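Local coordinates for protein ribonucleoside-diphosphate reductase, alpha chain (Actinobacillus ureae ATCC 25976, PDB 6DQX) that probably reduces ribonucleoside diphosphates to their deoxy forms, as the catalytic alpha subunit of a class Id ribonucleotide reductase, at residues S104-Y109 and D285-C290; I110-H115 and G139-R144; E116-T121 and S161-T166; G156-S161 and D193-I198. All coordinates share one frame; numbering follows the deposited sequence.

Contact 1: residues S104-Y109 and D285-C290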
loop_
_atom_site.group_PDB
_atom_site.type_symbol
_atom_site.label_atom_id
_atom_site.label_comp_id
_atom_site.label_asym_id
_atom_site.label_seq_id
_atom_site.Cartn_x
_atom_site.Cartn_y
_atom_site.Cartn_z
ATOM N N SER A 104 0.458 5.585 21.797
ATOM C CA SER A 104 1.923 5.414 21.529
ATOM C C SER A 104 2.310 4.077 20.867
ATOM O O SER A 104 3.493 3.806 20.649
ATOM C CB SER A 104 2.715 5.587 22.852
ATOM O OG SER A 104 2.746 6.968 23.223
ATOM N N CYS A 105 1.332 3.253 20.539
ATOM C CA CYS A 105 1.587 2.054 19.742
ATOM C C CYS A 105 0.318 1.668 18.978
ATOM O O CYS A 105 -0.803 2.087 19.323
ATOM C CB CYS A 105 2.106 0.887 20.629
ATOM S SG CYS A 105 0.843 0.202 21.735
ATOM N N PHE A 106 0.509 0.840 17.961
ATOM C CA PHE A 106 -0.573 0.322 17.132
ATOM C C PHE A 106 -0.055 -0.981 16.511
ATOM O O PHE A 106 0.899 -0.968 15.709
ATOM C CB PHE A 106 -0.961 1.352 16.067
ATOM C CG PHE A 106 -2.244 1.042 15.353
ATOM C CD1 PHE A 106 -2.324 -0.007 14.451
ATOM C CD2 PHE A 106 -3.386 1.806 15.584
ATOM C CE1 PHE A 106 -3.508 -0.306 13.793
ATOM C CE2 PHE A 106 -4.577 1.515 14.923
ATOM C CZ PHE A 106 -4.645 0.447 14.039
ATOM N N GLY A 107 -0.634 -2.097 16.925
ATOM C CA GLY A 107 -0.148 -3.422 16.549
ATOM C C GLY A 107 -1.187 -4.255 15.877
ATOM O O GLY A 107 -2.209 -4.563 16.480
ATOM N N SER A 108 -0.936 -4.616 14.616
ATOM C CA SER A 108 -1.909 -5.351 13.805
ATOM C C SER A 108 -1.507 -6.804 13.589
ATOM O O SER A 108 -0.307 -7.151 13.509
ATOM C CB SER A 108 -2.114 -4.693 12.439
ATOM O OG SER A 108 -2.294 -3.300 12.578
ATOM N N TYR A 109 -2.522 -7.643 13.482
ATOM C CA TYR A 109 -2.372 -9.030 13.089
ATOM C C TYR A 109 -2.715 -9.101 11.598
ATOM O O TYR A 109 -3.779 -8.643 11.192
ATOM C CB TYR A 109 -3.322 -9.906 13.890
ATOM C CG TYR A 109 -3.391 -11.317 13.412
ATOM C CD1 TYR A 109 -2.478 -12.265 13.845
ATOM C CD2 TYR A 109 -4.383 -11.704 12.481
ATOM C CE1 TYR A 109 -2.546 -13.573 13.375
ATOM C CE2 TYR A 109 -4.431 -12.985 11.996
ATOM C CZ TYR A 109 -3.526 -13.912 12.449
ATOM O OH TYR A 109 -3.612 -15.205 11.971
ATOM N N ASP A 285 -9.833 -9.378 14.420
ATOM C CA ASP A 285 -10.784 -8.323 14.763
ATOM C C ASP A 285 -10.260 -7.170 15.649
ATOM O O ASP A 285 -10.951 -6.170 15.782
ATOM C CB ASP A 285 -12.055 -8.925 15.408
ATOM C CG ASP A 285 -11.764 -9.748 16.668
ATOM O OD1 ASP A 285 -11.465 -10.959 16.526
ATOM O OD2 ASP A 285 -11.850 -9.218 17.803
ATOM N N GLU A 286 -9.054 -7.307 16.221
ATOM C CA GLU A 286 -8.500 -6.322 17.142
ATOM C C GLU A 286 -7.026 -6.010 16.856
ATOM O O GLU A 286 -6.234 -6.908 16.705
ATOM C CB GLU A 286 -8.638 -6.831 18.571
ATOM C CG GLU A 286 -10.056 -6.710 19.117
ATOM C CD GLU A 286 -10.160 -7.093 20.591
ATOM O OE1 GLU A 286 -9.504 -8.052 21.038
ATOM O OE2 GLU A 286 -10.930 -6.447 21.319
ATOM N N SER A 287 -6.693 -4.731 16.825
ATOM C CA SER A 287 -5.291 -4.266 16.727
ATOM C C SER A 287 -4.982 -3.596 18.079
ATOM O O SER A 287 -5.722 -2.716 18.527
ATOM C CB SER A 287 -5.136 -3.273 15.599
ATOM O OG SER A 287 -5.362 -3.951 14.376
ATOM N N PHE A 288 -3.918 -4.028 18.747
ATOM C CA PHE A 288 -3.618 -3.434 20.058
ATOM C C PHE A 288 -3.201 -1.988 19.943
ATOM O O PHE A 288 -2.528 -1.594 18.983
ATOM C CB PHE A 288 -2.643 -4.283 20.886
ATOM C CG PHE A 288 -1.229 -4.376 20.347
ATOM C CD1 PHE A 288 -0.357 -3.304 20.406
ATOM C CD2 PHE A 288 -0.752 -5.585 19.859
ATOM C CE1 PHE A 288 0.971 -3.436 19.952
ATOM C CE2 PHE A 288 0.560 -5.714 19.407
ATOM C CZ PHE A 288 1.404 -4.646 19.451
ATOM N N VAL A 289 -3.661 -1.189 20.910
ATOM C CA VAL A 289 -3.183 0.151 21.140
ATOM C C VAL A 289 -2.973 0.340 22.638
ATOM O O VAL A 289 -3.575 -0.350 23.459
ATOM C CB VAL A 289 -4.134 1.230 20.589
ATOM C CG1 VAL A 289 -4.228 1.138 19.075
ATOM C CG2 VAL A 289 -5.538 1.098 21.173
ATOM N N CYS A 290 -2.164 1.334 22.976
ATOM C CA CYS A 290 -1.847 1.612 24.384
ATOM C C CYS A 290 -1.365 3.052 24.493
ATOM O O CYS A 290 -0.923 3.638 23.514
ATOM C CB CYS A 290 -0.760 0.639 24.847
ATOM S SG CYS A 290 -0.565 0.500 26.630
HETATM O O HOH W 1 -5.119 -6.601 13.969
#
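The Phe288 ring lies with one face over Gly107 CA where two antiparallel strands of the ribonucleotide reductase barrel meet, 105-109 and the start of 288-296. Gly107 CA sits 3.5 Å from the Phe288 ring centroid and only 13° off the normal, a CH-pi contact. Phe288 reaches this place with CG held between its backbone N and carbonyl carbon (chi1 67°), which folds the ring back across the neighbouring strand. Cys105 SG approaches the same ring differently, at its edge and in its plane, 3.9 Å from Phe288 CD1. On the other face of the sheet Phe106 and Val289 lie side by side and point the same way, with Phe106 CD2 3.7 Å from Val289 CG1; helix 334-343 packs against both. The strands are joined by Gly107 N to Phe288 O (2.8 Å), with only a weak bond returning from Phe288 N, and by Ser104 N to Cys290 O beyond. The hydroxyls of Ser108 and Ser287 both bond to the Glu123 carboxylate, while a water links Ser287 OG, Glu286 O and Tyr109 N. Cys290 N is buried without a hydrogen-bond partner; Cys105 SG lies 3.4 Å from it, and also 3.5 Å from Cys290 CB.

Contact 2: residues I110-H115 and G139-R144; sequences IGDSIH and GDIRPR. With EDO (1,2-ethanediol), chain H.
Asp112 OD1 is gripped twice, by the backbone N of Arg142 at 3.0 Å and by hydroxyl O2 of an ethanediol, probably from the crystallisation liquor, at 2.9 Å. The Arg142 N-H points almost straight at OD1 (169°) but comes from well above the carboxylate plane. The other oxygen, Asp112 OD2, forms a salt bridge with Arg142 NE at 2.6 Å, though the hydrogen bond within it is bent and weak. The carboxylate and guanidinium planes are 62° apart, and OD1 lies over one face of the guanidinium, toward its rim. CG of Asp112 is anti to its own N (chi1 -170°), which carries the carboxylate across to the 139-144 loop, and Arg142 bends at chi3, which brings NE back to OD2. Asp112 is itself the centre of an inverse gamma turn, closed by Ser113 N to Gly111 O. The contact joins the loops that follow two parallel barrel strands, 105-109 and 134-137, and the first of these loops runs straight into helix 114-130, with Ser113 at its N-cap. Deeper in, the side chains of Ile110 and Ile141 cross obliquely, Ile110 CG2 3.8 Å from Ile141 CD1, and Phe160 and Phe164 of helix 156-170 close over these isoleucines. Beside them a water accepts from Asp140 N and donates to Ile110 O (2.7 Å). The Asp140 carboxylate turns to Tyr109 OH, with a magnesium ion about 5 Å from its side chain.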
loop_
_atom_site.group_PDB
_atom_site.type_symbol
_atom_site.label_atom_id
_atom_site.label_comp_id
_atom_site.label_asym_id
_atom_site.label_seq_id
_atom_site.Cartn_x
_atom_site.Cartn_y
_atom_site.Cartn_z
ATOM N N ILE A 110 -1.810 -9.660 10.805
ATOM C CA ILE A 110 -2.052 -9.804 9.345
ATOM C C ILE A 110 -2.580 -11.199 9.019
ATOM O O ILE A 110 -1.835 -12.170 9.035
ATOM C CB ILE A 110 -0.781 -9.516 8.524
ATOM C CG1 ILE A 110 -0.212 -8.145 8.908
ATOM C CG2 ILE A 110 -1.128 -9.553 7.009
ATOM C CD1 ILE A 110 1.075 -7.736 8.228
ATOM N N GLY A 111 -3.884 -11.321 8.745
ATOM C CA GLY A 111 -4.436 -12.607 8.335
ATOM C C GLY A 111 -3.934 -13.019 6.959
ATOM O O GLY A 111 -3.538 -12.179 6.156
ATOM N N ASP A 112 -3.971 -14.319 6.691
ATOM C CA ASP A 112 -3.396 -14.898 5.475
ATOM C C ASP A 112 -4.327 -14.711 4.257
ATOM O O ASP A 112 -4.807 -15.691 3.665
ATOM C CB ASP A 112 -3.131 -16.389 5.724
ATOM C CG ASP A 112 -2.319 -17.051 4.627
ATOM O OD1 ASP A 112 -1.403 -16.431 4.026
ATOM O OD2 ASP A 112 -2.585 -18.244 4.393
ATOM N N SER A 113 -4.589 -13.466 3.883
ATOM C CA SER A 113 -5.466 -13.160 2.733
ATOM C C SER A 113 -5.153 -11.770 2.237
ATOM O O SER A 113 -4.779 -10.893 3.022
ATOM C CB SER A 113 -6.968 -13.263 3.106
ATOM O OG SER A 113 -7.441 -12.145 3.867
ATOM N N ILE A 114 -5.361 -11.527 0.936
ATOM C CA ILE A 114 -5.185 -10.176 0.428
ATOM C C ILE A 114 -6.112 -9.192 1.136
ATOM O O ILE A 114 -5.720 -8.081 1.428
ATOM C CB ILE A 114 -5.358 -10.080 -1.126
ATOM C CG1 ILE A 114 -4.362 -11.007 -1.848
ATOM C CG2 ILE A 114 -5.133 -8.650 -1.588
ATOM C CD1 ILE A 114 -2.884 -10.707 -1.655
ATOM N N HIS A 115 -7.352 -9.580 1.401
ATOM C CA HIS A 115 -8.266 -8.690 2.094
ATOM C C HIS A 115 -7.662 -8.193 3.413
ATOM O O HIS A 115 -7.638 -6.993 3.680
ATOM C CB HIS A 115 -9.585 -9.403 2.342
ATOM C CG HIS A 115 -10.506 -8.681 3.269
ATOM N ND1 HIS A 115 -11.211 -9.334 4.257
ATOM C CD2 HIS A 115 -10.833 -7.374 3.376
ATOM C CE1 HIS A 115 -11.938 -8.457 4.927
ATOM N NE2 HIS A 115 -11.726 -7.259 4.415
ATOM N N GLY A 139 3.661 -13.607 10.830
ATOM C CA GLY A 139 3.942 -15.030 10.929
ATOM C C GLY A 139 2.867 -16.017 10.516
ATOM O O GLY A 139 3.151 -17.210 10.364
ATOM N N ASP A 140 1.627 -15.560 10.363
ATOM C CA ASP A 140 0.568 -16.430 9.862
ATOM C C ASP A 140 0.355 -16.305 8.350
ATOM O O ASP A 140 -0.489 -17.007 7.798
ATOM C CB ASP A 140 -0.734 -16.219 10.652
ATOM C CG ASP A 140 -0.718 -16.938 12.011
ATOM O OD1 ASP A 140 0.113 -17.831 12.233
ATOM O OD2 ASP A 140 -1.583 -16.628 12.845
ATOM N N ILE A 141 1.128 -15.449 7.691
ATOM C CA ILE A 141 1.173 -15.426 6.214
ATOM C C ILE A 141 1.886 -16.698 5.728
ATOM O O ILE A 141 2.999 -17.030 6.165
ATOM C CB ILE A 141 1.888 -14.166 5.687
ATOM C CG1 ILE A 141 1.134 -12.898 6.108
ATOM C CG2 ILE A 141 2.026 -14.226 4.169
ATOM C CD1 ILE A 141 1.901 -11.617 5.887
ATOM N N ARG A 142 1.280 -17.407 4.781
ATOM C CA ARG A 142 1.899 -18.631 4.293
ATOM C C ARG A 142 3.219 -18.283 3.584
ATOM O O ARG A 142 3.320 -17.219 2.991
ATOM C CB ARG A 142 0.963 -19.377 3.357
ATOM C CG ARG A 142 -0.035 -20.287 4.069
ATOM C CD ARG A 142 -1.036 -20.903 3.096
ATOM N NE ARG A 142 -1.910 -19.881 2.508
ATOM C CZ ARG A 142 -1.715 -19.227 1.361
ATOM N NH1 ARG A 142 -2.611 -18.321 0.974
ATOM N NH2 ARG A 142 -0.648 -19.450 0.597
ATOM N N PRO A 143 4.230 -19.158 3.681
ATOM C CA PRO A 143 5.571 -18.876 3.151
ATOM C C PRO A 143 5.689 -18.974 1.622
ATOM O O PRO A 143 4.788 -19.503 0.965
ATOM C CB PRO A 143 6.440 -19.936 3.820
ATOM C CG PRO A 143 5.525 -21.067 4.088
ATOM C CD PRO A 143 4.173 -20.471 4.349
ATOM N N ARG A 144 6.790 -18.451 1.088
ATOM C CA ARG A 144 7.042 -18.440 -0.351
ATOM C C ARG A 144 6.929 -19.870 -0.875
ATOM O O ARG A 144 7.482 -20.795 -0.284
ATOM C CB ARG A 144 8.434 -17.888 -0.651
ATOM C CG ARG A 144 8.724 -17.704 -2.135
ATOM C CD ARG A 144 10.130 -17.177 -2.359
ATOM N NE ARG A 144 10.260 -15.792 -1.917
ATOM C CZ ARG A 144 9.808 -14.722 -2.575
ATOM N NH1 ARG A 144 9.150 -14.827 -3.736
ATOM N NH2 ARG A 144 10.001 -13.515 -2.049
HETATM C C1 EDO H . -2.119 -14.412 -0.354
HETATM O O1 EDO H . -2.890 -15.613 -0.299
HETATM C C2 EDO H . -1.587 -14.133 1.044
HETATM O O2 EDO H . -0.742 -15.212 1.467
HETATM O O HOH W 2 0.486 -12.871 10.244
#

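Contact 3: residues E116-T121 and S161-T166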
loop_
_atom_site.group_PDB
_atom_site.type_symbol
_atom_site.label_atom_id
_atom_site.label_comp_id
_atom_site.label_asym_id
_atom_site.label_seq_id
_atom_site.Cartn_x
_atom_site.Cartn_y
_atom_site.Cartn_z
ATOM N N GLU A 116 -7.166 -9.129 4.209
ATOM C CA GLU A 116 -6.625 -8.809 5.537
ATOM C C GLU A 116 -5.289 -8.066 5.440
ATOM O O GLU A 116 -5.001 -7.198 6.271
ATOM C CB GLU A 116 -6.527 -10.078 6.401
ATOM C CG GLU A 116 -7.904 -10.646 6.733
ATOM C CD GLU A 116 -7.931 -12.119 7.085
ATOM O OE1 GLU A 116 -7.262 -12.961 6.431
ATOM O OE2 GLU A 116 -8.692 -12.452 8.012
ATOM N N ILE A 117 -4.501 -8.365 4.402
ATOM C CA ILE A 117 -3.301 -7.587 4.104
ATOM C C ILE A 117 -3.661 -6.138 3.764
ATOM O O ILE A 117 -2.995 -5.219 4.241
ATOM C CB ILE A 117 -2.418 -8.284 3.036
ATOM C CG1 ILE A 117 -1.822 -9.570 3.628
ATOM C CG2 ILE A 117 -1.297 -7.397 2.522
ATOM C CD1 ILE A 117 -1.418 -10.580 2.578
ATOM N N MET A 118 -4.716 -5.908 2.962
ATOM C CA MET A 118 -5.116 -4.528 2.672
ATOM C C MET A 118 -5.700 -3.778 3.872
ATOM O O MET A 118 -5.483 -2.561 4.014
ATOM C CB MET A 118 -6.098 -4.451 1.493
ATOM C CG MET A 118 -5.530 -4.897 0.157
ATOM S SD MET A 118 -3.883 -4.295 -0.265
ATOM C CE MET A 118 -2.953 -5.732 -0.017
ATOM N N VAL A 119 -6.421 -4.480 4.733
ATOM C CA VAL A 119 -6.918 -3.878 5.981
ATOM C C VAL A 119 -5.739 -3.315 6.800
ATOM O O VAL A 119 -5.753 -2.155 7.205
ATOM C CB VAL A 119 -7.721 -4.877 6.835
ATOM C CG1 VAL A 119 -7.939 -4.349 8.250
ATOM C CG2 VAL A 119 -9.069 -5.205 6.178
ATOM N N THR A 120 -4.709 -4.131 6.956
ATOM C CA THR A 120 -3.507 -3.733 7.694
ATOM C C THR A 120 -2.743 -2.612 6.985
ATOM O O THR A 120 -2.293 -1.679 7.627
ATOM C CB THR A 120 -2.590 -4.938 7.969
ATOM O OG1 THR A 120 -3.368 -5.995 8.515
ATOM C CG2 THR A 120 -1.446 -4.556 8.944
ATOM N N THR A 121 -2.664 -2.671 5.650
ATOM C CA THR A 121 -2.030 -1.620 4.869
ATOM C C THR A 121 -2.675 -0.248 5.116
ATOM O O THR A 121 -1.977 0.748 5.343
ATOM C CB THR A 121 -2.040 -1.985 3.342
ATOM O OG1 THR A 121 -1.339 -3.215 3.160
ATOM C CG2 THR A 121 -1.357 -0.961 2.517
ATOM N N SER A 161 5.994 -7.636 3.069
ATOM C CA SER A 161 6.700 -6.605 3.863
ATOM C C SER A 161 7.104 -5.397 3.014
ATOM O O SER A 161 7.136 -4.290 3.516
ATOM C CB SER A 161 7.921 -7.188 4.593
ATOM O OG SER A 161 9.078 -7.265 3.767
ATOM N N LYS A 162 7.319 -5.600 1.697
ATOM C CA LYS A 162 7.641 -4.506 0.775
ATOM C C LYS A 162 6.549 -3.460 0.729
ATOM O O LYS A 162 6.815 -2.276 0.610
ATOM C CB LYS A 162 7.952 -5.034 -0.650
ATOM C CG LYS A 162 9.151 -5.955 -0.678
ATOM C CD LYS A 162 9.722 -6.170 -2.076
ATOM C CE LYS A 162 8.830 -7.037 -2.916
ATOM N NZ LYS A 162 9.445 -7.349 -4.238
ATOM N N LEU A 163 5.304 -3.882 0.891
ATOM C CA LEU A 163 4.191 -2.968 0.909
ATOM C C LEU A 163 4.247 -2.013 2.101
ATOM O O LEU A 163 4.017 -0.816 1.987
ATOM C CB LEU A 163 2.915 -3.798 0.949
ATOM C CG LEU A 163 1.552 -3.201 0.736
ATOM C CD1 LEU A 163 1.533 -2.170 -0.383
ATOM C CD2 LEU A 163 0.602 -4.364 0.457
ATOM N N PHE A 164 4.602 -2.548 3.263
ATOM C CA PHE A 164 4.627 -1.722 4.472
ATOM C C PHE A 164 5.821 -0.783 4.487
ATOM O O PHE A 164 5.705 0.364 4.904
ATOM C CB PHE A 164 4.555 -2.633 5.692
ATOM C CG PHE A 164 3.253 -3.362 5.774
ATOM C CD1 PHE A 164 2.148 -2.734 6.337
ATOM C CD2 PHE A 164 3.093 -4.618 5.204
ATOM C CE1 PHE A 164 0.915 -3.373 6.370
ATOM C CE2 PHE A 164 1.863 -5.264 5.229
ATOM C CZ PHE A 164 0.768 -4.637 5.819
ATOM N N ASP A 165 6.954 -1.274 4.003
ATOM C CA ASP A 165 8.145 -0.454 3.826
ATOM C C ASP A 165 7.864 0.745 2.903
ATOM O O ASP A 165 8.270 1.870 3.187
ATOM C CB ASP A 165 9.278 -1.331 3.293
ATOM C CG ASP A 165 10.615 -0.618 3.276
ATOM O OD1 ASP A 165 11.335 -0.582 4.309
ATOM O OD2 ASP A 165 10.948 -0.104 2.209
ATOM N N THR A 166 7.121 0.518 1.815
ATOM C CA THR A 166 6.717 1.628 0.947
ATOM C C THR A 166 5.728 2.572 1.593
ATOM O O THR A 166 5.856 3.790 1.439
ATOM C CB THR A 166 6.134 1.106 -0.396
ATOM O OG1 THR A 166 7.152 0.376 -1.074
ATOM C CG2 THR A 166 5.710 2.234 -1.278
#
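Apolar packing carries most of this contact, and Leu163 and Phe164 supply its half from helix 156-170. Leu163, with CG anti to its backbone N (chi1 -169°), places CD2 against Ile117, Met118 and Thr121. Met118 CE arrives at about a right angle to Leu163 and stops 3.8 Å from Leu163 CD2; the methionine starts off away from the neighbouring helix, and bends at chi2 and chi3 bring its methyl back. Phe164 reaches further, laying CE1 3.7 Å from Thr120 CG2, while its ring also meets Phe181 nearly parallel and Phe138 nearly perpendicular. The threonine hydroxyls bond back into their own helix. Thr121 OG1 donates to Ile117 O (2.8 Å) from above the carbonyl plane, and Thr121 OG1 lies 3.5 Å from Leu163 CD2. Thr120 OG1 bonds Glu116 O, tilted from its carbonyl plane, and Thr120 N comes from the opposite face; Arg335 is an additional partner of the Thr120 hydroxyl. The axes of 116-121 and 161-166 approach to 10.8 Å and are nearly parallel, crossing at -17°. Leu163 and Met118 also touch Val167 and Ile171 of the second subunit, consistent with the four-helix bundle through which class I ribonucleotide reductase alpha subunits dimerise.

Contact 4: residues G156-S161 and D193-I198. With EDO (1,2-ethanediol), chain I.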
loop_
_atom_site.group_PDB
_atom_site.type_symbol
_atom_site.label_atom_id
_atom_site.label_comp_id
_atom_site.label_asym_id
_atom_site.label_seq_id
_atom_site.Cartn_x
_atom_site.Cartn_y
_atom_site.Cartn_z
ATOM N N GLY A 156 5.029 -15.225 -0.447
ATOM C CA GLY A 156 5.436 -15.310 0.953
ATOM C C GLY A 156 5.391 -13.986 1.686
ATOM O O GLY A 156 5.020 -12.954 1.132
ATOM N N SER A 157 5.798 -14.036 2.954
ATOM C CA SER A 157 5.645 -12.928 3.883
ATOM C C SER A 157 6.602 -11.773 3.634
ATOM O O SER A 157 6.264 -10.612 3.891
ATOM C CB SER A 157 5.845 -13.461 5.301
ATOM O OG SER A 157 7.164 -13.989 5.448
ATOM N N PHE A 158 7.811 -12.078 3.166
ATOM C CA PHE A 158 8.774 -11.030 2.857
ATOM C C PHE A 158 8.300 -10.136 1.701
ATOM O O PHE A 158 8.423 -8.901 1.745
ATOM C CB PHE A 158 10.143 -11.630 2.552
ATOM C CG PHE A 158 11.172 -10.605 2.204
ATOM C CD1 PHE A 158 11.342 -10.199 0.881
ATOM C CD2 PHE A 158 11.937 -9.997 3.199
ATOM C CE1 PHE A 158 12.263 -9.220 0.551
ATOM C CE2 PHE A 158 12.864 -9.027 2.877
ATOM C CZ PHE A 158 13.031 -8.637 1.553
ATOM N N ASN A 159 7.748 -10.768 0.675
ATOM C CA ASN A 159 7.107 -10.057 -0.425
ATOM C C ASN A 159 6.104 -9.003 0.096
ATOM O O ASN A 159 6.167 -7.839 -0.285
ATOM C CB ASN A 159 6.421 -11.092 -1.338
ATOM C CG ASN A 159 5.630 -10.452 -2.463
ATOM O OD1 ASN A 159 6.196 -9.837 -3.336
ATOM N ND2 ASN A 159 4.309 -10.605 -2.427
ATOM N N PHE A 160 5.199 -9.395 0.999
ATOM C CA PHE A 160 4.238 -8.420 1.544
ATOM C C PHE A 160 4.861 -7.340 2.440
ATOM O O PHE A 160 4.322 -6.239 2.549
ATOM C CB PHE A 160 3.072 -9.111 2.258
ATOM C CG PHE A 160 2.249 -9.943 1.341
ATOM C CD1 PHE A 160 1.519 -9.342 0.308
ATOM C CD2 PHE A 160 2.251 -11.300 1.449
ATOM C CE1 PHE A 160 0.795 -10.109 -0.567
ATOM C CE2 PHE A 160 1.526 -12.082 0.571
ATOM C CZ PHE A 160 0.790 -11.480 -0.437
ATOM N N SER A 161 5.994 -7.636 3.069
ATOM C CA SER A 161 6.700 -6.605 3.863
ATOM C C SER A 161 7.104 -5.397 3.014
ATOM O O SER A 161 7.136 -4.290 3.516
ATOM C CB SER A 161 7.921 -7.188 4.593
ATOM O OG SER A 161 9.078 -7.265 3.767
ATOM N N ASP A 193 14.910 -16.801 6.354
ATOM C CA ASP A 193 16.144 -16.403 5.633
ATOM C C ASP A 193 15.978 -15.107 4.840
ATOM O O ASP A 193 16.912 -14.303 4.784
ATOM C CB ASP A 193 16.641 -17.524 4.701
ATOM C CG ASP A 193 17.186 -18.729 5.455
ATOM O OD1 ASP A 193 17.773 -18.549 6.543
ATOM O OD2 ASP A 193 17.045 -19.874 4.940
ATOM N N GLU A 194 14.799 -14.875 4.250
ATOM C CA GLU A 194 14.579 -13.623 3.529
ATOM C C GLU A 194 14.544 -12.426 4.479
ATOM O O GLU A 194 15.073 -11.381 4.171
ATOM C CB GLU A 194 13.293 -13.646 2.706
ATOM C CG GLU A 194 13.288 -14.655 1.569
ATOM C CD GLU A 194 12.043 -14.519 0.725
ATOM O OE1 GLU A 194 11.181 -15.437 0.756
ATOM O OE2 GLU A 194 11.899 -13.468 0.075
ATOM N N TRP A 195 13.875 -12.583 5.618
ATOM C CA TRP A 195 13.794 -11.501 6.614
ATOM C C TRP A 195 15.165 -11.157 7.213
ATOM O O TRP A 195 15.453 -9.996 7.446
ATOM C CB TRP A 195 12.825 -11.882 7.729
ATOM C CG TRP A 195 11.388 -11.807 7.335
ATOM C CD1 TRP A 195 10.697 -12.698 6.560
ATOM C CD2 TRP A 195 10.456 -10.791 7.701
ATOM N NE1 TRP A 195 9.384 -12.310 6.440
ATOM C CE2 TRP A 195 9.205 -11.138 7.124
ATOM C CE3 TRP A 195 10.547 -9.618 8.462
ATOM C CZ2 TRP A 195 8.060 -10.348 7.278
ATOM C CZ3 TRP A 195 9.395 -8.835 8.626
ATOM C CH2 TRP A 195 8.179 -9.192 8.016
ATOM N N LEU A 196 16.015 -12.157 7.415
ATOM C CA LEU A 196 17.369 -11.928 7.968
ATOM C C LEU A 196 18.323 -11.087 7.099
ATOM O O LEU A 196 19.368 -10.659 7.598
ATOM C CB LEU A 196 18.030 -13.254 8.379
ATOM C CG LEU A 196 17.484 -13.937 9.635
ATOM C CD1 LEU A 196 18.268 -15.198 9.940
ATOM C CD2 LEU A 196 17.513 -13.013 10.849
ATOM N N ASP A 197 17.966 -10.826 5.832
ATOM C CA ASP A 197 18.716 -9.897 4.970
ATOM C C ASP A 197 18.118 -8.499 4.875
ATOM O O ASP A 197 18.620 -7.668 4.141
ATOM C CB ASP A 197 18.918 -10.518 3.569
ATOM C CG ASP A 197 19.873 -11.698 3.594
ATOM O OD1 ASP A 197 20.695 -11.801 4.520
ATOM O OD2 ASP A 197 19.787 -12.545 2.699
ATOM N N ILE A 198 17.058 -8.211 5.642
ATOM C CA ILE A 198 16.537 -6.859 5.744
ATOM C C ILE A 198 17.672 -5.886 6.125
ATOM O O ILE A 198 18.502 -6.231 6.939
ATOM C CB ILE A 198 15.378 -6.803 6.787
ATOM C CG1 ILE A 198 14.101 -7.364 6.148
ATOM C CG2 ILE A 198 15.160 -5.389 7.293
ATOM C CD1 ILE A 198 12.891 -7.471 7.063
HETATM C C1 EDO I . 17.940 -12.524 0.166
HETATM O O1 EDO I . 17.600 -13.356 1.283
HETATM C C2 EDO I . 18.189 -13.424 -1.030
HETATM O O2 EDO I . 16.907 -13.865 -1.492
HETATM O O HOH W 3 8.448 -14.113 1.001
#
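Phe158 and Trp195 form the tight centre of this contact, a T-shaped pair in which the edge of the phenylalanine meets the face of the indole. The Phe158 ring and the five-membered ring of Trp195 stand at 84°, their centroids 5.9 Å apart, with Phe158 CD2 directed over the indole. The Phe158 side chain leaves its helix with CG anti to the backbone N (chi1 179°), heading straight for 193-198. Ile198 slides past it in the opposite direction and sets CG1 in the plane of the ring, 3.9 Å from Phe158 CE2. The N-H helps to set the rotation of the indole: Trp195 NE1 donates to Ser157 OG at 3.0 Å, close to the ring plane and nearly straight (164°). That hydroxyl also bonds Asp191, which ties Ser157 to the loop before helix 192-195. At the far end of the indole, Ser161 CB lies 4.0 Å from Trp195 CH2, while Ser161 OG bonds back to Phe158 O on a lone pair (2.7 Å).

Glu194 still packs on the Phe158 ring, Glu194 OE2 3.4 Å from Phe158 CD1, but this side is partly open to solvent. Its carboxylate has a salt bridge to Arg144, and a water donates to Glu194 OE1 at 3.0 Å and accepts weakly from Asn159 N. Beyond it Asp197 OD2 accepts from an ethanediol. Helix 156-170 is the crossover of a beta-alpha-beta unit linking strands 134-137 and 181-186; its start packs on helix 192-195, before the next parallel strand, 209-213, as in the parallel half of the ten-stranded alpha/beta barrel of ribonucleotide reductases.

Following the chain, strand 105-109 opens contact 1, which closes only at 285-290, so the other three contacts nest inside its long loop and strand 105-109 is joined to the antiparallel strand 288-296. Residues 110-115 then open contact 2 and 116-121 open contact 3. Contact 2 closes first, at 139-144, tying together the loops after two parallel strands; contact 3 closes at 161-166, crossing it, and pairs helices 114-130 and 156-170, which both touch the second subunit. Contact 4 starts at 156-161, after contact 2 has closed, crosses contact 3, with which it shares Ser161, and ends at 193-198. Ser108 packs on Thr120 between contacts 1 and 3, and Ile117 on Phe160 between contacts 3 and 4.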